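Local structure of Cel44C (Paenibacillus polymyxa, 2YIH) at residues Arg49-Asn54 and His193-Ile198; Met59-Ser64 and His68-Tyr73; Ala183-Asn186 and Leu190-His193; Glu126-Ala129 and Ala133-Asn136. The protein cleaves beta-1,4-glucan chains as a xyloglucanase and endoglucanase, this chain being the glycoside hydrolase family 44 part of a larger multidomain protein. The protein carries 8 engineered substitutions. All blocks are in the same frame, centred on the assembly; numbering follows the deposited sequence.

Contact 1: residues Arg49-Asn54 and His193-Ile198. With XYS (alpha-D-xylopyranose), chain B; BGC (beta-D-glucopyranose), chain C; EDO (1,2-ethanediol), chain M.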
loop_
_atom_site.group_PDB
_atom_site.type_symbol
_atom_site.label_atom_id
_atom_site.label_comp_id
_atom_site.label_asym_id
_atom_site.label_seq_id
_atom_site.Cartn_x
_atom_site.Cartn_y
_atom_site.Cartn_z
ATOM N N ARG A 49 5.759 -8.253 -11.722
ATOM C CA ARG A 49 5.866 -8.017 -13.181
ATOM C C ARG A 49 6.641 -6.762 -13.540
ATOM O O ARG A 49 7.082 -6.612 -14.694
ATOM C CB ARG A 49 4.464 -7.962 -13.831
ATOM C CG ARG A 49 3.922 -9.351 -14.132
ATOM C CD ARG A 49 4.437 -9.848 -15.478
ATOM N NE ARG A 49 3.855 -11.149 -15.840
ATOM C CZ ARG A 49 4.003 -11.695 -17.050
ATOM N NH1 ARG A 49 4.674 -11.030 -17.998
ATOM N NH2 ARG A 49 3.403 -12.859 -17.346
ATOM N N MET A 50 6.744 -5.803 -12.605
ATOM C CA MET A 50 7.376 -4.543 -12.991
ATOM C C MET A 50 8.899 -4.565 -12.982
ATOM O O MET A 50 9.535 -3.697 -13.595
ATOM C CB MET A 50 6.827 -3.379 -12.158
ATOM C CG MET A 50 5.387 -2.984 -12.580
ATOM S SD MET A 50 5.262 -2.522 -14.332
ATOM C CE MET A 50 6.151 -0.967 -14.325
ATOM N N THR A 51 9.480 -5.565 -12.321
ATOM C CA THR A 51 10.961 -5.650 -12.242
ATOM C C THR A 51 11.574 -5.735 -13.645
ATOM O O THR A 51 12.541 -5.003 -13.970
ATOM C CB THR A 51 11.370 -6.903 -11.439
ATOM O OG1 THR A 51 10.969 -6.701 -10.066
ATOM C CG2 THR A 51 12.906 -7.150 -11.551
ATOM N N GLY A 52 11.011 -6.628 -14.472
ATOM C CA GLY A 52 11.505 -6.795 -15.844
ATOM C C GLY A 52 10.669 -6.163 -16.937
ATOM O O GLY A 52 10.802 -6.527 -18.126
ATOM N N TYR A 53 9.832 -5.187 -16.579
ATOM C CA TYR A 53 9.041 -4.480 -17.579
ATOM C C TYR A 53 9.921 -3.532 -18.432
ATOM O O TYR A 53 10.697 -2.736 -17.897
ATOM C CB TYR A 53 7.897 -3.681 -16.899
ATOM C CG TYR A 53 7.213 -2.662 -17.828
ATOM C CD1 TYR A 53 6.290 -3.078 -18.821
ATOM C CD2 TYR A 53 7.563 -1.300 -17.774
ATOM C CE1 TYR A 53 5.675 -2.167 -19.653
ATOM C CE2 TYR A 53 6.952 -0.380 -18.604
ATOM C CZ TYR A 53 6.024 -0.805 -19.554
ATOM O OH TYR A 53 5.461 0.157 -20.380
ATOM N N ASN A 54 9.811 -3.692 -19.744
ATOM C CA ASN A 54 10.580 -2.944 -20.732
ATOM C C ASN A 54 9.636 -1.901 -21.327
ATOM O O ASN A 54 8.691 -2.245 -22.023
ATOM C CB ASN A 54 11.006 -3.936 -21.820
ATOM C CG ASN A 54 11.771 -3.272 -22.957
ATOM O OD1 ASN A 54 11.720 -2.047 -23.117
ATOM N ND2 ASN A 54 12.495 -4.079 -23.755
ATOM N N HIS A 193 14.852 -15.206 -5.835
ATOM C CA HIS A 193 13.817 -16.247 -5.784
ATOM C C HIS A 193 12.733 -16.050 -6.870
ATOM O O HIS A 193 12.329 -16.999 -7.573
ATOM C CB HIS A 193 13.202 -16.275 -4.375
ATOM C CG HIS A 193 12.050 -17.232 -4.234
ATOM N ND1 HIS A 193 12.222 -18.561 -3.919
ATOM C CD2 HIS A 193 10.716 -17.053 -4.399
ATOM C CE1 HIS A 193 11.041 -19.165 -3.897
ATOM N NE2 HIS A 193 10.111 -18.271 -4.185
ATOM N N THR A 194 12.235 -14.828 -6.968
ATOM C CA THR A 194 11.183 -14.471 -7.936
ATOM C C THR A 194 11.726 -14.295 -9.335
ATOM O O THR A 194 11.088 -14.719 -10.331
ATOM C CB THR A 194 10.506 -13.156 -7.491
ATOM O OG1 THR A 194 9.940 -13.377 -6.183
ATOM C CG2 THR A 194 9.373 -12.743 -8.486
ATOM N N HIS A 195 12.898 -13.669 -9.432
ATOM C CA HIS A 195 13.484 -13.320 -10.741
ATOM C C HIS A 195 14.916 -13.847 -10.897
ATOM O O HIS A 195 15.837 -13.094 -11.263
ATOM C CB HIS A 195 13.496 -11.785 -10.933
ATOM C CG HIS A 195 12.133 -11.185 -11.036
ATOM N ND1 HIS A 195 11.303 -11.435 -12.105
ATOM C CD2 HIS A 195 11.430 -10.394 -10.180
ATOM C CE1 HIS A 195 10.173 -10.757 -11.947
ATOM N NE2 HIS A 195 10.205 -10.160 -10.764
ATOM N N PRO A 196 15.102 -15.156 -10.709
ATOM C CA PRO A 196 16.460 -15.709 -10.835
ATOM C C PRO A 196 17.023 -15.607 -12.246
ATOM O O PRO A 196 18.261 -15.670 -12.420
ATOM C CB PRO A 196 16.257 -17.190 -10.465
ATOM C CG PRO A 196 14.817 -17.482 -10.789
ATOM C CD PRO A 196 14.140 -16.189 -10.297
ATOM N N ARG A 197 16.162 -15.512 -13.258
ATOM C CA ARG A 197 16.663 -15.317 -14.629
ATOM C C ARG A 197 17.244 -13.923 -14.834
ATOM O O ARG A 197 17.913 -13.685 -15.836
ATOM C CB ARG A 197 15.594 -15.580 -15.711
ATOM C CG ARG A 197 14.945 -16.975 -15.659
ATOM C CD ARG A 197 15.996 -18.148 -15.750
ATOM N NE ARG A 197 15.275 -19.403 -15.573
ATOM C CZ ARG A 197 15.245 -20.102 -14.451
ATOM N NH1 ARG A 197 16.024 -19.773 -13.400
ATOM N NH2 ARG A 197 14.447 -21.153 -14.380
ATOM N N ILE A 198 16.894 -12.973 -13.953
ATOM C CA ILE A 198 17.412 -11.612 -14.060
ATOM C C ILE A 198 18.614 -11.392 -13.113
ATOM O O ILE A 198 19.655 -10.820 -13.500
ATOM C CB ILE A 198 16.305 -10.544 -13.745
ATOM C CG1 ILE A 198 15.173 -10.658 -14.773
ATOM C CG2 ILE A 198 16.916 -9.130 -13.863
ATOM C CD1 ILE A 198 13.989 -9.679 -14.586
HETATM C C1 XYS B . 11.271 -17.353 -0.575
HETATM C C2 XYS B . 12.006 -18.650 -0.271
HETATM C C3 XYS B . 13.112 -18.339 0.723
HETATM C C4 XYS B . 14.072 -17.364 0.070
HETATM C C5 XYS B . 13.349 -16.118 -0.449
HETATM O O2 XYS B . 11.110 -19.620 0.274
HETATM O O3 XYS B . 13.849 -19.528 1.011
HETATM O O4 XYS B . 15.088 -17.046 1.034
HETATM O O5 XYS B . 12.173 -16.453 -1.225
HETATM C C2 BGC C . 6.901 -14.768 -2.679
HETATM C C3 BGC C . 7.028 -13.514 -3.546
HETATM C C4 BGC C . 5.826 -12.601 -3.303
HETATM C C5 BGC C . 5.544 -12.394 -1.816
HETATM C C6 BGC C . 4.193 -11.692 -1.685
HETATM C C1 BGC C . 6.743 -14.352 -1.217
HETATM O O2 BGC C . 8.054 -15.610 -2.811
HETATM O O3 BGC C . 7.071 -13.860 -4.940
HETATM O O4 BGC C . 5.932 -11.325 -3.955
HETATM O O5 BGC C . 5.506 -13.653 -1.134
HETATM O O6 BGC C . 3.216 -12.301 -2.541
HETATM C C1 EDO M . 1.499 -13.363 -13.452
HETATM O O1 EDO M . 2.724 -12.616 -13.631
HETATM C C2 EDO M . 0.628 -13.220 -14.708
HETATM O O2 EDO M . 1.167 -13.996 -15.790
HETATM O O HOH W 1 9.760 -8.293 -8.243
#
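T51 and H195 join two connections that follow strands 42-45 and 181-184 of the eight-stranded beta/alpha barrel, T51 on the short helix 48-51 and H195 just past helix 191-194. Their side chains come from opposite directions, and the threonine lies over one face of the imidazole, displaced to its rim. T51 CB is 3.5 Å from H195 NE2, and T51 CG2 makes a CH-pi contact, 4.1 Å from the centroid of the H195 ring and 22° off the ring normal. The methyl of T194, CG2, covers the opposite face, so the imidazole is sandwiched between two threonines. With OG1 beside the backbone N (chi1 -68°) and CG2 opposite it, T51 also sets CG2 against I198 CD1, at 4.1 Å. The same I198 CD1 lies 4.0 Å from G52 CA. At the ring edge, in plane, a water bridges the two segments: it donates to T51 OG1 at 2.7 Å and accepts a weak bond from H195 NE2 at 3.2 Å. At the start of the second segment, H193 brings one ring face against the bound xylose, its CG 3.1 Å from XYS O5. H195 NE2 is thus held by two weak bonds, to the water and to N48 O, and carbon packing on both faces, from T51 CB and CG2 and from T194 CG2, probably helps fix the ring's rotation, while the T51 hydroxyl links the water at H195 to D185, just past barrel strand 181-184.

Contact 2: residues Met59-Ser64 and His68-Tyr73. Engineered in segment 68-73: H68 (natural residue Gln).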
loop_
_atom_site.group_PDB
_atom_site.type_symbol
_atom_site.label_atom_id
_atom_site.label_comp_id
_atom_site.label_asym_id
_atom_site.label_seq_id
_atom_site.Cartn_x
_atom_site.Cartn_y
_atom_site.Cartn_z
ATOM N N MET A 59 6.908 -5.380 -22.943
ATOM C CA MET A 59 7.097 -6.763 -22.523
ATOM C C MET A 59 7.562 -6.829 -21.079
ATOM O O MET A 59 8.169 -5.879 -20.541
ATOM C CB MET A 59 8.091 -7.499 -23.460
ATOM C CG MET A 59 7.600 -7.559 -24.938
ATOM S SD MET A 59 5.998 -8.435 -25.070
ATOM C CE MET A 59 4.858 -7.079 -25.248
ATOM N N SER A 60 7.241 -7.925 -20.411
ATOM C CA SER A 60 7.708 -8.097 -19.022
ATOM C C SER A 60 7.843 -9.590 -18.775
ATOM O O SER A 60 7.394 -10.407 -19.616
ATOM C CB SER A 60 6.705 -7.462 -18.029
ATOM O OG SER A 60 5.438 -8.097 -18.127
ATOM N N ASN A 61 8.392 -9.952 -17.621
ATOM C CA ASN A 61 8.604 -11.350 -17.260
ATOM C C ASN A 61 7.978 -11.698 -15.907
ATOM O O ASN A 61 8.147 -10.971 -14.897
ATOM C CB ASN A 61 10.108 -11.678 -17.271
ATOM C CG ASN A 61 10.396 -13.173 -17.238
ATOM O OD1 ASN A 61 10.261 -13.816 -16.187
ATOM N ND2 ASN A 61 10.757 -13.749 -18.407
ATOM N N ALA A 62 7.212 -12.786 -15.917
ATOM C CA ALA A 62 6.476 -13.268 -14.725
ATOM C C ALA A 62 7.395 -13.777 -13.633
ATOM O O ALA A 62 6.966 -13.901 -12.489
ATOM C CB ALA A 62 5.515 -14.394 -15.126
ATOM N N GLY A 63 8.615 -14.173 -13.990
ATOM C CA GLY A 63 9.481 -14.830 -13.023
ATOM C C GLY A 63 8.820 -16.102 -12.482
ATOM O O GLY A 63 8.127 -16.811 -13.215
ATOM N N SER A 64 9.093 -16.426 -11.221
ATOM C CA SER A 64 8.647 -17.689 -10.646
ATOM C C SER A 64 7.120 -17.792 -10.554
ATOM O O SER A 64 6.586 -18.901 -10.406
ATOM C CB SER A 64 9.310 -17.900 -9.271
ATOM O OG SER A 64 8.871 -16.891 -8.362
ATOM N N HIS A 68 8.743 -18.268 -15.629
ATOM C CA HIS A 68 9.692 -17.230 -16.023
ATOM C C HIS A 68 9.402 -16.760 -17.445
ATOM O O HIS A 68 10.285 -16.622 -18.285
ATOM C CB HIS A 68 11.144 -17.736 -15.856
ATOM C CG HIS A 68 11.411 -18.297 -14.504
ATOM N ND1 HIS A 68 11.729 -17.503 -13.415
ATOM C CD2 HIS A 68 11.342 -19.564 -14.036
ATOM C CE1 HIS A 68 11.835 -18.262 -12.341
ATOM N NE2 HIS A 68 11.610 -19.517 -12.691
ATOM N N SER A 69 8.129 -16.478 -17.695
ATOM C CA SER A 69 7.643 -16.220 -19.042
ATOM C C SER A 69 7.766 -14.731 -19.369
ATOM O O SER A 69 7.278 -13.891 -18.624
ATOM C CB SER A 69 6.164 -16.640 -19.128
ATOM O OG SER A 69 5.611 -16.316 -20.394
ATOM N N SER A 70 8.355 -14.411 -20.511
ATOM C CA SER A 70 8.307 -13.060 -21.065
ATOM C C SER A 70 7.133 -12.948 -22.012
ATOM O O SER A 70 7.000 -13.756 -22.945
ATOM C CB SER A 70 9.594 -12.747 -21.843
ATOM O OG SER A 70 10.681 -12.651 -20.945
ATOM N N ASP A 71 6.282 -11.951 -21.805
ATOM C CA ASP A 71 5.082 -11.863 -22.618
ATOM C C ASP A 71 4.384 -10.520 -22.421
ATOM O O ASP A 71 4.925 -9.612 -21.745
ATOM C CB ASP A 71 4.153 -13.048 -22.277
ATOM C CG ASP A 71 3.769 -13.076 -20.809
ATOM O OD1 ASP A 71 3.412 -12.001 -20.283
ATOM O OD2 ASP A 71 3.910 -14.152 -20.174
ATOM N N ASN A 72 3.250 -10.363 -23.083
ATOM C CA ASN A 72 2.486 -9.112 -23.083
ATOM C C ASN A 72 1.447 -9.008 -21.955
ATOM O O ASN A 72 0.489 -8.240 -22.069
ATOM C CB ASN A 72 1.791 -8.934 -24.443
ATOM C CG ASN A 72 0.752 -10.023 -24.731
ATOM O OD1 ASN A 72 0.669 -11.021 -24.055
ATOM N ND2 ASN A 72 0.015 -9.843 -25.815
ATOM N N TYR A 73 1.635 -9.755 -20.871
ATOM C CA TYR A 73 0.639 -9.764 -19.787
ATOM C C TYR A 73 0.243 -8.342 -19.364
ATOM O O TYR A 73 -0.930 -8.065 -19.110
ATOM C CB TYR A 73 1.179 -10.496 -18.564
ATOM C CG TYR A 73 0.280 -10.346 -17.342
ATOM C CD1 TYR A 73 -0.947 -10.998 -17.278
ATOM C CD2 TYR A 73 0.622 -9.490 -16.299
ATOM C CE1 TYR A 73 -1.781 -10.832 -16.195
ATOM C CE2 TYR A 73 -0.189 -9.363 -15.199
ATOM C CZ TYR A 73 -1.393 -10.007 -15.163
ATOM O OH TYR A 73 -2.197 -9.864 -14.062
HETATM O O HOH W 2 3.972 -7.354 -20.454
#
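N61 and S70 face each other as a non-hydrogen-bonded antiparallel pair, and the N61 amide adds side-chain bonds across it. Its ND2 donates to S70 OG at 2.8 Å, nearly in the amide plane, and to H68 O at 2.9 Å, which it meets from above the carbonyl plane, 71° out of it. The other amide atom, OD1, accepts from G63 N at 2.8 Å and closes an Asx turn. CG stands opposite the backbone N of N61 (chi1 -166°), which carries the amide across to the partner strand. With an alanine here, G63 N, S70 OG and H68 O would probably lose these mates and the turn after the strand would be less firmly set. Backbone bonds flank this pair. S60 and D71 form the hydrogen-bonded pair, S60 N to D71 O at 3.2 Å and D71 N to S60 O at 2.9 Å; beyond N61, A62 N reaches S69 O at 2.9 Å and H68 N reaches G63 O at 2.9 Å. The engineered H68 lays one ring face over the G63 carbonyl oxygen. At the other end M59 runs alongside N72, its CE 3.7 Å from N72 CB. S60 and D71 turn their side chains to the face away from N61 and S70; there R49 NH1 bonds S60 OG and forms a salt bridge with D71 OD1, whose carboxylate also takes S69 OG and, in a second Asx turn, Y73 N. This is a short beta hairpin, strands 60-61 and 69-71, extended by strand 122-123 into a three-stranded antiparallel sheet beside the barrel.

Contact 3: residues Ala183-Asn186 and Leu190-His193. With XYS (alpha-D-xylopyranose), chain B; BGC (beta-D-glucopyranose), chain C.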
loop_
_atom_site.group_PDB
_atom_site.type_symbol
_atom_site.label_atom_id
_atom_site.label_comp_id
_atom_site.label_asym_id
_atom_site.label_seq_id
_atom_site.Cartn_x
_atom_site.Cartn_y
_atom_site.Cartn_z
ATOM N N ALA A 183 9.019 4.087 -7.919
ATOM C CA ALA A 183 9.501 3.111 -6.946
ATOM C C ALA A 183 10.740 2.436 -7.523
ATOM O O ALA A 183 10.807 2.167 -8.745
ATOM C CB ALA A 183 8.401 2.027 -6.640
ATOM N N LEU A 184 11.682 2.163 -6.621
ATOM C CA LEU A 184 12.944 1.517 -6.944
ATOM C C LEU A 184 12.721 -0.009 -6.997
ATOM O O LEU A 184 13.063 -0.735 -6.079
ATOM C CB LEU A 184 14.032 1.910 -5.916
ATOM C CG LEU A 184 14.247 3.430 -5.778
ATOM C CD1 LEU A 184 15.242 3.664 -4.604
ATOM C CD2 LEU A 184 14.804 4.050 -7.068
ATOM N N ASP A 185 12.205 -0.452 -8.145
ATOM C CA ASP A 185 11.929 -1.874 -8.410
ATOM C C ASP A 185 10.936 -2.404 -7.341
ATOM O O ASP A 185 10.093 -1.642 -6.831
ATOM C CB ASP A 185 13.247 -2.654 -8.459
ATOM C CG ASP A 185 13.144 -3.939 -9.293
ATOM O OD1 ASP A 185 12.531 -4.915 -8.813
ATOM O OD2 ASP A 185 13.637 -3.922 -10.419
ATOM N N ASN A 186 11.057 -3.688 -6.981
ATOM C CA ASN A 186 10.047 -4.393 -6.215
ATOM C C ASN A 186 10.726 -5.563 -5.519
ATOM O O ASN A 186 11.318 -6.419 -6.199
ATOM C CB ASN A 186 8.946 -4.932 -7.165
ATOM C CG ASN A 186 7.861 -5.702 -6.422
ATOM O OD1 ASN A 186 7.856 -6.952 -6.427
ATOM N ND2 ASN A 186 6.992 -4.989 -5.747
ATOM N N LEU A 190 13.912 -10.570 -2.657
ATOM C CA LEU A 190 13.331 -11.714 -3.374
ATOM C C LEU A 190 13.744 -11.819 -4.837
ATOM O O LEU A 190 13.342 -12.795 -5.501
ATOM C CB LEU A 190 11.801 -11.755 -3.234
ATOM C CG LEU A 190 11.315 -11.931 -1.792
ATOM C CD1 LEU A 190 9.823 -12.158 -1.802
ATOM C CD2 LEU A 190 12.012 -13.054 -1.034
ATOM N N TRP A 191 14.594 -10.907 -5.322
ATOM C CA TRP A 191 15.006 -11.003 -6.718
ATOM C C TRP A 191 15.534 -12.406 -7.036
ATOM O O TRP A 191 15.247 -12.955 -8.116
ATOM C CB TRP A 191 16.108 -9.995 -7.034
ATOM C CG TRP A 191 15.654 -8.606 -7.235
ATOM C CD1 TRP A 191 14.356 -8.153 -7.439
ATOM C CD2 TRP A 191 16.492 -7.449 -7.229
ATOM N NE1 TRP A 191 14.367 -6.776 -7.584
ATOM C CE2 TRP A 191 15.662 -6.324 -7.455
ATOM C CE3 TRP A 191 17.866 -7.258 -7.062
ATOM C CZ2 TRP A 191 16.168 -5.013 -7.527
ATOM C CZ3 TRP A 191 18.398 -5.937 -7.138
ATOM C CH2 TRP A 191 17.545 -4.839 -7.367
ATOM N N SER A 192 16.344 -12.977 -6.152
ATOM C CA SER A 192 16.972 -14.269 -6.511
ATOM C C SER A 192 15.992 -15.419 -6.472
ATOM O O SER A 192 16.255 -16.489 -7.037
ATOM C CB SER A 192 18.197 -14.580 -5.625
ATOM O OG SER A 192 17.785 -14.783 -4.300
ATOM N N HIS A 193 14.852 -15.206 -5.835
ATOM C CA HIS A 193 13.817 -16.247 -5.784
ATOM C C HIS A 193 12.733 -16.050 -6.870
ATOM O O HIS A 193 12.329 -16.999 -7.573
ATOM C CB HIS A 193 13.202 -16.275 -4.375
ATOM C CG HIS A 193 12.050 -17.232 -4.234
ATOM N ND1 HIS A 193 12.222 -18.561 -3.919
ATOM C CD2 HIS A 193 10.716 -17.053 -4.399
ATOM C CE1 HIS A 193 11.041 -19.165 -3.897
ATOM N NE2 HIS A 193 10.111 -18.271 -4.185
HETATM C C1 XYS B . 11.271 -17.353 -0.575
HETATM C C2 XYS B . 12.006 -18.650 -0.271
HETATM C C3 XYS B . 13.112 -18.339 0.723
HETATM C C4 XYS B . 14.072 -17.364 0.070
HETATM C C5 XYS B . 13.349 -16.118 -0.449
HETATM O O2 XYS B . 11.110 -19.620 0.274
HETATM O O3 XYS B . 13.849 -19.528 1.011
HETATM O O4 XYS B . 15.088 -17.046 1.034
HETATM O O5 XYS B . 12.173 -16.453 -1.225
HETATM C C2 BGC C . 6.901 -14.768 -2.679
HETATM C C3 BGC C . 7.028 -13.514 -3.546
HETATM C C4 BGC C . 5.826 -12.601 -3.303
HETATM C C5 BGC C . 5.544 -12.394 -1.816
HETATM C C6 BGC C . 4.193 -11.692 -1.685
HETATM C C1 BGC C . 6.743 -14.352 -1.217
HETATM O O2 BGC C . 8.054 -15.610 -2.811
HETATM O O3 BGC C . 7.071 -13.860 -4.940
HETATM O O4 BGC C . 5.932 -11.325 -3.955
HETATM O O5 BGC C . 5.506 -13.653 -1.134
HETATM O O6 BGC C . 3.216 -12.301 -2.541
#
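W191 and D185 carry most of this buried contact, with N186 adding the rest. The indole crosses the carboxylate obliquely, the two planes 76° apart, and W191 NE1 donates to D185 OD1 at 2.9 Å. That oxygen is met from above the carboxylate plane, 69° out of it, so the indole N-H does not follow the usual in-plane approach. N186 N donates to the same oxygen on its anti side, at 2.7 Å. T51 OG1 bonds it too, so that D185 OD1 is gripped by three partners, while OD2 takes M112 N and, weakly, A113 N. Carbon packing supplements the bonds, with D185 CB lying at the edge of the indole, in its plane, 3.9 Å from W191 CZ2. CG swung to the side opposite the backbone N (chi1 -155°) puts D185 OD1 between W191 NE1 and N186 N. Exchange of D185 for a leucine is likely to leave the W191 and N186 N-H groups buried without this acceptor and the indole less well held. So many donors would probably favour the charged carboxylate in this buried place. One residue before W191, L190 lines the glycan pocket, its CD2 3.4 Å from XYS C5 and its CD1 3.6 Å from BGC C3. The contact closes the turn between barrel strand 181-184 and helix 191-194: D185 follows the strand, strand 227-233 and helix 48-51 pack on N186, and W191 rests on H199, A113 and R211 of helix 205-222.

Contact 4: residues Glu126-Ala129 and Ala133-Asn136. Engineered in segment 126-129: A129 (natural residue Lys).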
loop_
_atom_site.group_PDB
_atom_site.type_symbol
_atom_site.label_atom_id
_atom_site.label_comp_id
_atom_site.label_asym_id
_atom_site.label_seq_id
_atom_site.Cartn_x
_atom_site.Cartn_y
_atom_site.Cartn_z
ATOM N N GLU A 126 16.939 -21.732 -17.334
ATOM C CA GLU A 126 18.026 -21.363 -16.445
ATOM C C GLU A 126 19.280 -20.876 -17.176
ATOM O O GLU A 126 19.859 -19.854 -16.818
ATOM C CB GLU A 126 18.394 -22.494 -15.483
ATOM C CG GLU A 126 19.217 -21.919 -14.370
ATOM C CD GLU A 126 19.590 -22.898 -13.279
ATOM O OE1 GLU A 126 18.916 -23.952 -13.151
ATOM O OE2 GLU A 126 20.545 -22.516 -12.551
ATOM N N SER A 127 19.673 -21.583 -18.228
ATOM C CA SER A 127 20.884 -21.175 -18.946
ATOM C C SER A 127 20.667 -19.963 -19.849
ATOM O O SER A 127 21.625 -19.436 -20.431
ATOM C CB SER A 127 21.483 -22.361 -19.708
ATOM O OG SER A 127 20.633 -22.746 -20.778
ATOM N N GLU A 128 19.420 -19.514 -19.965
ATOM C CA GLU A 128 19.069 -18.306 -20.740
ATOM C C GLU A 128 18.961 -17.062 -19.842
ATOM O O GLU A 128 18.455 -15.999 -20.283
ATOM C CB GLU A 128 17.758 -18.529 -21.523
ATOM C CG GLU A 128 17.864 -19.668 -22.535
ATOM C CD GLU A 128 16.532 -20.122 -23.140
ATOM O OE1 GLU A 128 15.423 -19.809 -22.609
ATOM O OE2 GLU A 128 16.600 -20.897 -24.141
ATOM N N ALA A 129 19.431 -17.193 -18.596
ATOM C CA ALA A 129 19.460 -16.081 -17.657
ATOM C C ALA A 129 20.276 -14.938 -18.246
ATOM O O ALA A 129 21.166 -15.144 -19.063
ATOM C CB ALA A 129 20.044 -16.502 -16.301
ATOM N N ALA A 133 20.007 -13.336 -25.215
ATOM C CA ALA A 133 19.082 -12.805 -26.228
ATOM C C ALA A 133 17.708 -12.421 -25.690
ATOM O O ALA A 133 17.030 -11.557 -26.264
ATOM C CB ALA A 133 18.911 -13.803 -27.408
ATOM N N ARG A 134 17.326 -13.028 -24.571
ATOM C CA ARG A 134 16.001 -12.781 -23.999
ATOM C C ARG A 134 15.922 -11.467 -23.190
ATOM O O ARG A 134 14.836 -11.087 -22.762
ATOM C CB ARG A 134 15.599 -13.931 -23.085
ATOM C CG ARG A 134 15.727 -15.331 -23.748
ATOM C CD ARG A 134 14.879 -15.446 -25.055
ATOM N NE ARG A 134 13.459 -15.106 -24.839
ATOM C CZ ARG A 134 12.585 -15.871 -24.194
ATOM N NH1 ARG A 134 12.927 -17.080 -23.744
ATOM N NH2 ARG A 134 11.352 -15.422 -24.030
ATOM N N TRP A 135 17.048 -10.765 -23.051
ATOM C CA TRP A 135 17.143 -9.660 -22.087
ATOM C C TRP A 135 17.838 -8.465 -22.662
ATOM O O TRP A 135 18.803 -8.609 -23.417
ATOM C CB TRP A 135 17.875 -10.075 -20.797
ATOM C CG TRP A 135 17.261 -11.276 -20.130
ATOM C CD1 TRP A 135 17.721 -12.574 -20.170
ATOM C CD2 TRP A 135 16.048 -11.301 -19.361
ATOM N NE1 TRP A 135 16.891 -13.393 -19.431
ATOM C CE2 TRP A 135 15.844 -12.637 -18.943
ATOM C CE3 TRP A 135 15.132 -10.315 -18.964
ATOM C CZ2 TRP A 135 14.770 -13.005 -18.118
ATOM C CZ3 TRP A 135 14.047 -10.680 -18.191
ATOM C CH2 TRP A 135 13.858 -12.013 -17.781
ATOM N N ASN A 136 17.324 -7.279 -22.318
ATOM C CA ASN A 136 18.035 -6.027 -22.594
ATOM C C ASN A 136 18.552 -5.475 -21.283
ATOM O O ASN A 136 17.926 -5.670 -20.236
ATOM C CB ASN A 136 17.086 -5.003 -23.239
ATOM C CG ASN A 136 16.665 -5.399 -24.633
ATOM O OD1 ASN A 136 17.435 -6.026 -25.355
ATOM N ND2 ASN A 136 15.457 -4.982 -25.052
#
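W135 offers two sides of its indole to this turn: R134 CB lies over one face, 3.8 Å above the ring plane and displaced to the rim, while the carbonyl oxygen of E128 sits at the edge, in plane. The edge contact is a weak hydrogen bond from W135 NE1 to E128 O, 3.2 Å long and bent to 133° at the hydrogen. The neighbouring ring atom of W135, CD1, is 3.5 Å from the same oxygen, E128 O, so the carbonyl faces the NE1-CD1 border of the indole and not NE1 alone. A129, engineered, adds its backbone carbon C at 3.9 Å from W135 NE1. The second flat group, the R134 guanidinium, has E128 OE1 at its edge in plane, in a long salt bridge of 3.9 Å to NH1, with the carboxylate plane turned 79° against it. R134 is bent at chi2 and chi3, which brings the guanidinium to the backbone oxygens of strand 122-123, NH1 to S123 O and NH2 to G122 O, and leaves NH1 at long range from E128. Other partners hold both charges: E128 OE1 accepts from Q125 N, and R134 NE pairs with D119. S132 OG, in the intervening turn, bonds both E128 O and R134 N. Within the first segment A129 N bonds E126 O at 3.2 Å. The contact thus binds the connection between strands 122-123 and 135-139 through one weak indole bond and a stretched ion pair; the charge attraction probably contributes modestly, and the E128 carbonyl, shared by W135 NE1 (weakly) and S132 OG, joins the two ends of the turn.

Contacts 1 and 3 are buried, beside the ends of barrel strands; they share a polar link between their side chains, and both use helix 191-194, which brings H193 to the glycan. Contact 2, partly buried, is a hairpin held by backbone bonds and the N61 amide; a charge pair ties it to contact 1, and T194 O probably bonds S64 N. Contact 4, partly buried and farthest from the chain's centre, relies on weak or long polar links, yet its W135 packs on I198 of contact 1 and on N61 of contact 2. Contacts 3 and 4 do not touch, their nearest atoms about 9 Å apart.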